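Local coordinates for protein phosphotransferase system, HPr-related proteins (Thermoanaerobacter tengcongensis, PDB 3LE1) that probably relays phosphoryl groups as the general, non-sugar-specific component of the phosphoenolpyruvate-dependent sugar phosphotransferase system, at residues T12-R17 / L53-G58; L21-A26 / K45-I50. All coordinates share one frame; numbering follows the deposited sequence.

Interaction 1 of 2, residues T12-R17 / L53-G58; sequences TGLHAR and LGVSQG
L14 and V55 meet where the phosphorylation-site signature of the HPr fold, TGLHAR, leads into helix 16-26 and packs against the loop that follows helix 47-53. The backbone N of L14 donates to V55 O at 2.9 Å, from above the carbonyl plane and with a moderate N-H...O angle of 146°. That oxygen also receives a CA-H...O contact from G13 CA at 3.4 Å, and H15 CE1 approaches it obliquely to 3.2 Å. Glycine suits position 13 because a CB there would collide with V55 O and S56 CA, and its phi is positive. The side chains of L14 and V55 run side by side in the same direction, CB to CB 3.9 Å. Valine turns both branches to use: CG1 lies against L14 CG and CG2 against L14 CD1. L14 also touches F22, I50 and F85, a buried setting that fits its leucine.

H15 is probably the residue that carries the phosphoryl group, as in other HPr proteins. Its CG stands beside the backbone N (chi1 -68°), folding the ring back so that ND1 donates to T12 O at 3.0 Å, nearly in line with that carbonyl; this bond limits the ring's rotation. A water bridges L14 O (2.9 Å) and V55 N (2.7 Å), its oxygen sitting over one face of the H15 ring, offset toward the rim.

Interaction 2 of 2, residues L21-A26 / K45-I50; sequences LFVQTA and KSIMGI
V23 and K45 bring their backbones closest, with CA atoms 4.8 Å apart where the turn entering helix 47-53 comes against helix 16-26; no hydrogen bond crosses, and the contact is made by side chains packing on one another and on backbone carbonyls. V23 is wedged into the junction and uses each branch differently. With CG1 anti to the backbone N (chi1 167°), that methyl rests 3.4 Å from K45 O, while CG2 reaches the first turn of the opposing helix. There CG2 lies 3.9 Å from I50 CG1, the two side chains running antiparallel alongside each other, and 4.0 Å from I47 CD1, whose chain crosses that of V23 at about a right angle. A short branched residue fits here, since two methyls serve two directions from one helix position.

Deeper in, the F22 ring meets the end of I50 at a slant. CG of F22 points anti to its N (chi1 -174°), carrying the ring toward the second helix until CE2 is 3.8 Å from I50 CD1. One turn further along the helix from V23, the small A26 lets the aliphatic part of K45 pass close by: CG comes within 4.2 Å of A26 CB, and CE lies 3.5 Å from A26 O. Beyond CG the lysine is extended, which takes NZ past the helix to bond S31 O and F29 O. S46 is the N-cap of helix 47-53, its OG accepting from G49 N at 3.1 Å.

The interface thus joins two helices on the same side of the antiparallel sheet. F22 continues inward to V35 of strand 32-37 and to L77 of helix 70-82, while A26 and K45 both rest on I33 of strand 32-37.

Residues 12-15, which make interaction 1, run directly into helix 16-26, whose later turns make interaction 2. Helix 47-53 begins within interaction 2, and the loop that follows it, from G54, supplies the second side of interaction 1. The contact centres lie about 12 Å apart, yet L14 joins them directly, with L14 O 3.8 Å from I50 CG2 and L14 CD2 4.1 Å from F22 CD1. L14 is thus next in sequence to the probable phosphorylation site H15 and packs on interaction 2; H15 itself touches M51 of helix 47-53. A bound cadmium ion lies about 6 Å from the side chain of T12.

Interaction 1 of 2, residues T12-R17 / L53-G58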
ATOM      1  N   THR A  12     -11.541   6.444  -4.354  1.00 17.50           N
ATOM      2  CA  THR A  12     -11.849   5.029  -4.171  1.00 19.95           C
ATOM      3  C   THR A  12     -11.138   4.373  -2.994  1.00 20.96           C
ATOM      4  O   THR A  12     -11.419   3.222  -2.666  1.00 21.61           O
ATOM      5  CB  THR A  12     -11.437   4.217  -5.408  1.00 21.27           C
ATOM      6  OG1 THR A  12     -10.009   4.252  -5.532  1.00 22.21           O
ATOM      7  CG2 THR A  12     -12.074   4.783  -6.666  1.00 21.30           C
ATOM      8  N   GLY A  13     -10.205   5.087  -2.374  1.00 20.04           N
ATOM      9  CA  GLY A  13      -9.327   4.465  -1.398  1.00 19.30           C
ATOM     10  C   GLY A  13      -8.632   3.276  -2.041  1.00 20.69           C
ATOM     11  O   GLY A  13      -8.394   3.271  -3.247  1.00 21.48           O
ATOM     12  N   LEU A  14      -8.314   2.259  -1.247  1.00 20.67           N
ATOM     13  CA  LEU A  14      -7.720   1.045  -1.785  1.00 21.32           C
ATOM     14  C   LEU A  14      -8.787   0.034  -2.197  1.00 25.39           C
ATOM     15  O   LEU A  14      -8.989  -0.998  -1.547  1.00 26.23           O
ATOM     16  CB  LEU A  14      -6.728   0.437  -0.792  1.00 19.42           C
ATOM     17  CG  LEU A  14      -5.507   1.306  -0.488  1.00 18.28           C
ATOM     18  CD1 LEU A  14      -4.477   0.510   0.299  1.00 16.24           C
ATOM     19  CD2 LEU A  14      -4.890   1.839  -1.781  1.00 19.75           C
ATOM     20  N   HIS A  15      -9.475   0.350  -3.289  1.00 28.52           N
ATOM     21  CA  HIS A  15     -10.504  -0.517  -3.843  1.00 33.14           C
ATOM     22  C   HIS A  15     -10.409  -0.521  -5.359  1.00 35.14           C
ATOM     23  O   HIS A  15      -9.841   0.396  -5.945  1.00 36.03           O
ATOM     24  CB  HIS A  15     -11.888  -0.029  -3.413  1.00 36.41           C
ATOM     25  CG  HIS A  15     -12.152  -0.190  -1.951  1.00 39.26           C
ATOM     26  ND1 HIS A  15     -11.844   0.784  -1.027  1.00 40.60           N
ATOM     27  CD2 HIS A  15     -12.692  -1.216  -1.248  1.00 40.53           C
ATOM     28  CE1 HIS A  15     -12.180   0.367   0.182  1.00 40.72           C
ATOM     29  NE2 HIS A  15     -12.693  -0.846   0.074  1.00 40.40           N
ATOM     30  N   ALA A  16     -10.960  -1.552  -5.990  1.00 34.42           N
ATOM     31  CA  ALA A  16     -11.028  -1.592  -7.450  1.00 34.10           C
ATOM     32  C   ALA A  16      -9.670  -1.325  -8.089  1.00 33.85           C
ATOM     33  O   ALA A  16      -8.651  -1.849  -7.630  1.00 34.19           O
ATOM     34  CB  ALA A  16     -12.070  -0.597  -7.967  1.00 34.26           C
ATOM     35  N   ARG A  17      -9.651  -0.513  -9.140  1.00 33.39           N
ATOM     36  CA  ARG A  17      -8.416  -0.290  -9.893  1.00 32.71           C
ATOM     37  C   ARG A  17      -7.190   0.016  -9.024  1.00 33.47           C
ATOM     38  O   ARG A  17      -6.189  -0.703  -9.098  1.00 35.66           O
ATOM     39  CB  ARG A  17      -8.586   0.788 -10.972  1.00 30.15           C
ATOM     40  CG  ARG A  17      -7.291   1.027 -11.730  1.00 26.62           C
ATOM     41  CD  ARG A  17      -7.508   1.653 -13.094  1.00 25.72           C
ATOM     42  NE  ARG A  17      -6.387   1.354 -13.985  1.00 27.71           N
ATOM     43  CZ  ARG A  17      -5.265   2.064 -14.043  1.00 30.72           C
ATOM     44  NH1 ARG A  17      -5.107   3.115 -13.252  1.00 33.67           N
ATOM     45  NH2 ARG A  17      -4.298   1.722 -14.888  1.00 30.34           N
ATOM     46  N   LEU A  53      -8.884  -4.839   4.830  1.00 24.70           N
ATOM     47  CA  LEU A  53      -8.412  -3.663   5.540  1.00 22.35           C
ATOM     48  C   LEU A  53      -9.398  -2.482   5.454  1.00 22.60           C
ATOM     49  O   LEU A  53      -9.486  -1.682   6.381  1.00 25.50           O
ATOM     50  CB  LEU A  53      -7.028  -3.288   5.020  1.00 22.07           C
ATOM     51  CG  LEU A  53      -5.973  -2.825   6.025  1.00 22.98           C
ATOM     52  CD1 LEU A  53      -5.623  -1.381   5.831  1.00 23.34           C
ATOM     53  CD2 LEU A  53      -6.386  -3.084   7.472  1.00 21.37           C
ATOM     54  N   GLY A  54     -10.139  -2.387   4.350  1.00 21.42           N
ATOM     55  CA  GLY A  54     -11.141  -1.346   4.185  1.00 20.84           C
ATOM     56  C   GLY A  54     -10.561   0.054   4.271  1.00 21.35           C
ATOM     57  O   GLY A  54     -10.930   0.852   5.139  1.00 20.05           O
ATOM     58  N   VAL A  55      -9.626   0.346   3.376  1.00 20.45           N
ATOM     59  CA  VAL A  55      -8.999   1.661   3.322  1.00 17.98           C
ATOM     60  C   VAL A  55      -9.753   2.586   2.373  1.00 21.21           C
ATOM     61  O   VAL A  55      -9.845   2.314   1.171  1.00 23.39           O
ATOM     62  CB  VAL A  55      -7.548   1.566   2.833  1.00 15.67           C
ATOM     63  CG1 VAL A  55      -6.905   2.951   2.836  1.00 17.07           C
ATOM     64  CG2 VAL A  55      -6.766   0.585   3.697  1.00 13.53           C
ATOM     65  N   SER A  56     -10.292   3.668   2.916  1.00 20.61           N
ATOM     66  CA  SER A  56     -11.039   4.634   2.118  1.00 21.83           C
ATOM     67  C   SER A  56     -10.287   5.960   2.030  1.00 21.52           C
ATOM     68  O   SER A  56      -9.278   6.163   2.696  1.00 20.43           O
ATOM     69  CB  SER A  56     -12.440   4.846   2.701  1.00 23.43           C
ATOM     70  OG  SER A  56     -12.387   5.174   4.078  1.00 25.87           O
ATOM     71  N   GLN A  57     -10.780   6.848   1.175  1.00 20.86           N
ATOM     72  CA  GLN A  57     -10.186   8.159   1.002  1.00 20.23           C
ATOM     73  C   GLN A  57     -10.007   8.861   2.334  1.00 21.26           C
ATOM     74  O   GLN A  57     -10.920   8.877   3.169  1.00 21.03           O
ATOM     75  CB  GLN A  57     -11.074   9.010   0.094  1.00 20.72           C
ATOM     76  CG  GLN A  57     -10.615  10.451  -0.050  1.00 20.44           C
ATOM     77  CD  GLN A  57     -11.440  11.199  -1.061  1.00 22.57           C
ATOM     78  OE1 GLN A  57     -12.647  11.355  -0.888  1.00 23.99           O
ATOM     79  NE2 GLN A  57     -10.800  11.662  -2.131  1.00 23.51           N
ATOM     80  N   GLY A  58      -8.832   9.446   2.530  1.00 23.59           N
ATOM     81  CA  GLY A  58      -8.552  10.189   3.737  1.00 26.83           C
ATOM     82  C   GLY A  58      -7.902   9.361   4.834  1.00 29.30           C
ATOM     83  O   GLY A  58      -7.322   9.925   5.758  1.00 29.79           O
TER
HETATM   84  O   HOH W   1      -9.482  -1.399   1.261  1.00 20.94           O

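Interaction 2 of 2, residues L21-A26 / K45-I50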
ATOM      1  N   LEU A  21      -3.744  -2.143  -8.692  1.00 24.75           N
ATOM      2  CA  LEU A  21      -2.464  -1.525  -9.024  1.00 25.06           C
ATOM      3  C   LEU A  21      -1.541  -1.506  -7.818  1.00 24.73           C
ATOM      4  O   LEU A  21      -0.329  -1.684  -7.947  1.00 25.89           O
ATOM      5  CB  LEU A  21      -2.678  -0.096  -9.506  1.00 24.58           C
ATOM      6  CG  LEU A  21      -3.212   0.069 -10.929  1.00 26.38           C
ATOM      7  CD1 LEU A  21      -4.019   1.343 -11.044  1.00 26.39           C
ATOM      8  CD2 LEU A  21      -2.078   0.046 -11.933  1.00 26.84           C
ATOM      9  N   PHE A  22      -2.121  -1.264  -6.648  1.00 22.70           N
ATOM     10  CA  PHE A  22      -1.370  -1.275  -5.406  1.00 19.74           C
ATOM     11  C   PHE A  22      -0.687  -2.622  -5.231  1.00 20.59           C
ATOM     12  O   PHE A  22       0.519  -2.676  -5.017  1.00 22.03           O
ATOM     13  CB  PHE A  22      -2.288  -0.975  -4.221  1.00 18.41           C
ATOM     14  CG  PHE A  22      -1.564  -0.837  -2.908  1.00 17.00           C
ATOM     15  CD1 PHE A  22      -1.101   0.399  -2.480  1.00 16.44           C
ATOM     16  CD2 PHE A  22      -1.355  -1.940  -2.095  1.00 16.57           C
ATOM     17  CE1 PHE A  22      -0.444   0.524  -1.270  1.00 15.83           C
ATOM     18  CE2 PHE A  22      -0.699  -1.814  -0.880  1.00 16.35           C
ATOM     19  CZ  PHE A  22      -0.248  -0.580  -0.472  1.00 14.61           C
ATOM     20  N   VAL A  23      -1.457  -3.708  -5.355  1.00 21.17           N
ATOM     21  CA  VAL A  23      -0.943  -5.062  -5.186  1.00 22.73           C
ATOM     22  C   VAL A  23       0.038  -5.383  -6.303  1.00 23.40           C
ATOM     23  O   VAL A  23       1.055  -6.045  -6.094  1.00 21.40           O
ATOM     24  CB  VAL A  23      -2.086  -6.096  -5.209  1.00 21.70           C
ATOM     25  CG1 VAL A  23      -1.534  -7.508  -5.344  1.00 22.99           C
ATOM     26  CG2 VAL A  23      -2.948  -5.970  -3.961  1.00 21.38           C
ATOM     27  N   GLN A  24      -0.298  -4.897  -7.490  1.00 24.03           N
ATOM     28  CA  GLN A  24       0.546  -5.002  -8.661  1.00 25.74           C
ATOM     29  C   GLN A  24       1.919  -4.388  -8.395  1.00 23.01           C
ATOM     30  O   GLN A  24       2.945  -5.002  -8.644  1.00 23.46           O
ATOM     31  CB  GLN A  24      -0.138  -4.275  -9.821  1.00 31.17           C
ATOM     32  N   THR A  25       1.922  -3.169  -7.878  1.00 21.37           N
ATOM     33  CA  THR A  25       3.163  -2.464  -7.621  1.00 21.43           C
ATOM     34  C   THR A  25       3.944  -3.141  -6.495  1.00 20.79           C
ATOM     35  O   THR A  25       5.150  -3.377  -6.621  1.00 19.86           O
ATOM     36  CB  THR A  25       2.891  -0.977  -7.311  1.00 19.58           C
ATOM     37  OG1 THR A  25       2.280  -0.366  -8.459  1.00 19.31           O
ATOM     38  CG2 THR A  25       4.170  -0.237  -6.971  1.00 18.20           C
ATOM     39  N   ALA A  26       3.257  -3.470  -5.402  1.00 19.68           N
ATOM     40  CA  ALA A  26       3.904  -4.160  -4.287  1.00 17.01           C
ATOM     41  C   ALA A  26       4.538  -5.447  -4.776  1.00 15.33           C
ATOM     42  O   ALA A  26       5.644  -5.810  -4.366  1.00 15.58           O
ATOM     43  CB  ALA A  26       2.900  -4.459  -3.181  1.00 17.39           C
ATOM     44  N   LYS A  45       0.671  -7.629  -0.854  1.00 21.69           N
ATOM     45  CA  LYS A  45       0.601  -8.413  -2.086  1.00 19.43           C
ATOM     46  C   LYS A  45      -0.675  -9.262  -2.123  1.00 21.10           C
ATOM     47  O   LYS A  45      -0.893 -10.009  -3.077  1.00 21.19           O
ATOM     48  CB  LYS A  45       1.836  -9.313  -2.217  1.00 17.13           C
ATOM     49  CG  LYS A  45       3.159  -8.550  -2.339  1.00 17.02           C
ATOM     50  CD  LYS A  45       4.368  -9.467  -2.233  1.00 16.92           C
ATOM     51  CE  LYS A  45       5.663  -8.659  -2.281  1.00 16.42           C
ATOM     52  NZ  LYS A  45       6.870  -9.511  -2.365  1.00 16.77           N
ATOM     53  N   SER A  46      -1.512  -9.143  -1.090  1.00 22.16           N
ATOM     54  CA  SER A  46      -2.762  -9.908  -1.004  1.00 21.58           C
ATOM     55  C   SER A  46      -4.004  -9.038  -1.184  1.00 22.08           C
ATOM     56  O   SER A  46      -4.317  -8.188  -0.340  1.00 20.20           O
ATOM     57  CB  SER A  46      -2.847 -10.682   0.319  1.00 22.82           C
ATOM     58  OG  SER A  46      -4.174 -11.130   0.582  1.00 24.19           O
ATOM     59  N   ILE A  47      -4.709  -9.266  -2.289  1.00 25.00           N
ATOM     60  CA  ILE A  47      -5.918  -8.520  -2.608  1.00 27.04           C
ATOM     61  C   ILE A  47      -7.022  -8.761  -1.576  1.00 28.49           C
ATOM     62  O   ILE A  47      -7.747  -7.844  -1.223  1.00 27.53           O
ATOM     63  CB  ILE A  47      -6.437  -8.857  -4.027  1.00 26.98           C
ATOM     64  CG1 ILE A  47      -7.452  -7.804  -4.489  1.00 27.35           C
ATOM     65  CG2 ILE A  47      -7.041 -10.253  -4.057  1.00 26.41           C
ATOM     66  CD1 ILE A  47      -6.949  -6.377  -4.371  1.00 27.96           C
ATOM     67  N   MET A  48      -7.149  -9.991  -1.087  1.00 29.79           N
ATOM     68  CA  MET A  48      -8.126 -10.271  -0.036  1.00 30.18           C
ATOM     69  C   MET A  48      -7.792  -9.467   1.223  1.00 29.79           C
ATOM     70  O   MET A  48      -8.682  -8.911   1.872  1.00 30.40           O
ATOM     71  CB  MET A  48      -8.184 -11.770   0.277  1.00 31.41           C
ATOM     72  CG  MET A  48      -9.185 -12.138   1.377  1.00 31.76           C
ATOM     73  SD  MET A  48      -9.181 -13.898   1.791  1.00 25.46           S
ATOM     74  CE  MET A  48     -10.547 -13.951   2.938  1.00 31.58           C
ATOM     75  N   GLY A  49      -6.501  -9.401   1.549  1.00 27.81           N
ATOM     76  CA  GLY A  49      -6.039  -8.641   2.698  1.00 25.34           C
ATOM     77  C   GLY A  49      -6.323  -7.155   2.554  1.00 22.78           C
ATOM     78  O   GLY A  49      -6.870  -6.529   3.451  1.00 23.78           O
ATOM     79  N   ILE A  50      -5.935  -6.588   1.418  1.00 20.37           N
ATOM     80  CA  ILE A  50      -6.255  -5.197   1.119  1.00 19.95           C
ATOM     81  C   ILE A  50      -7.753  -4.933   1.307  1.00 19.68           C
ATOM     82  O   ILE A  50      -8.142  -3.990   1.997  1.00 18.48           O
ATOM     83  CB  ILE A  50      -5.789  -4.808  -0.307  1.00 18.22           C
ATOM     84  CG1 ILE A  50      -4.266  -4.959  -0.415  1.00 17.70           C
ATOM     85  CG2 ILE A  50      -6.207  -3.382  -0.652  1.00 17.02           C
ATOM     86  CD1 ILE A  50      -3.496  -4.038   0.520  1.00 17.23           C
TER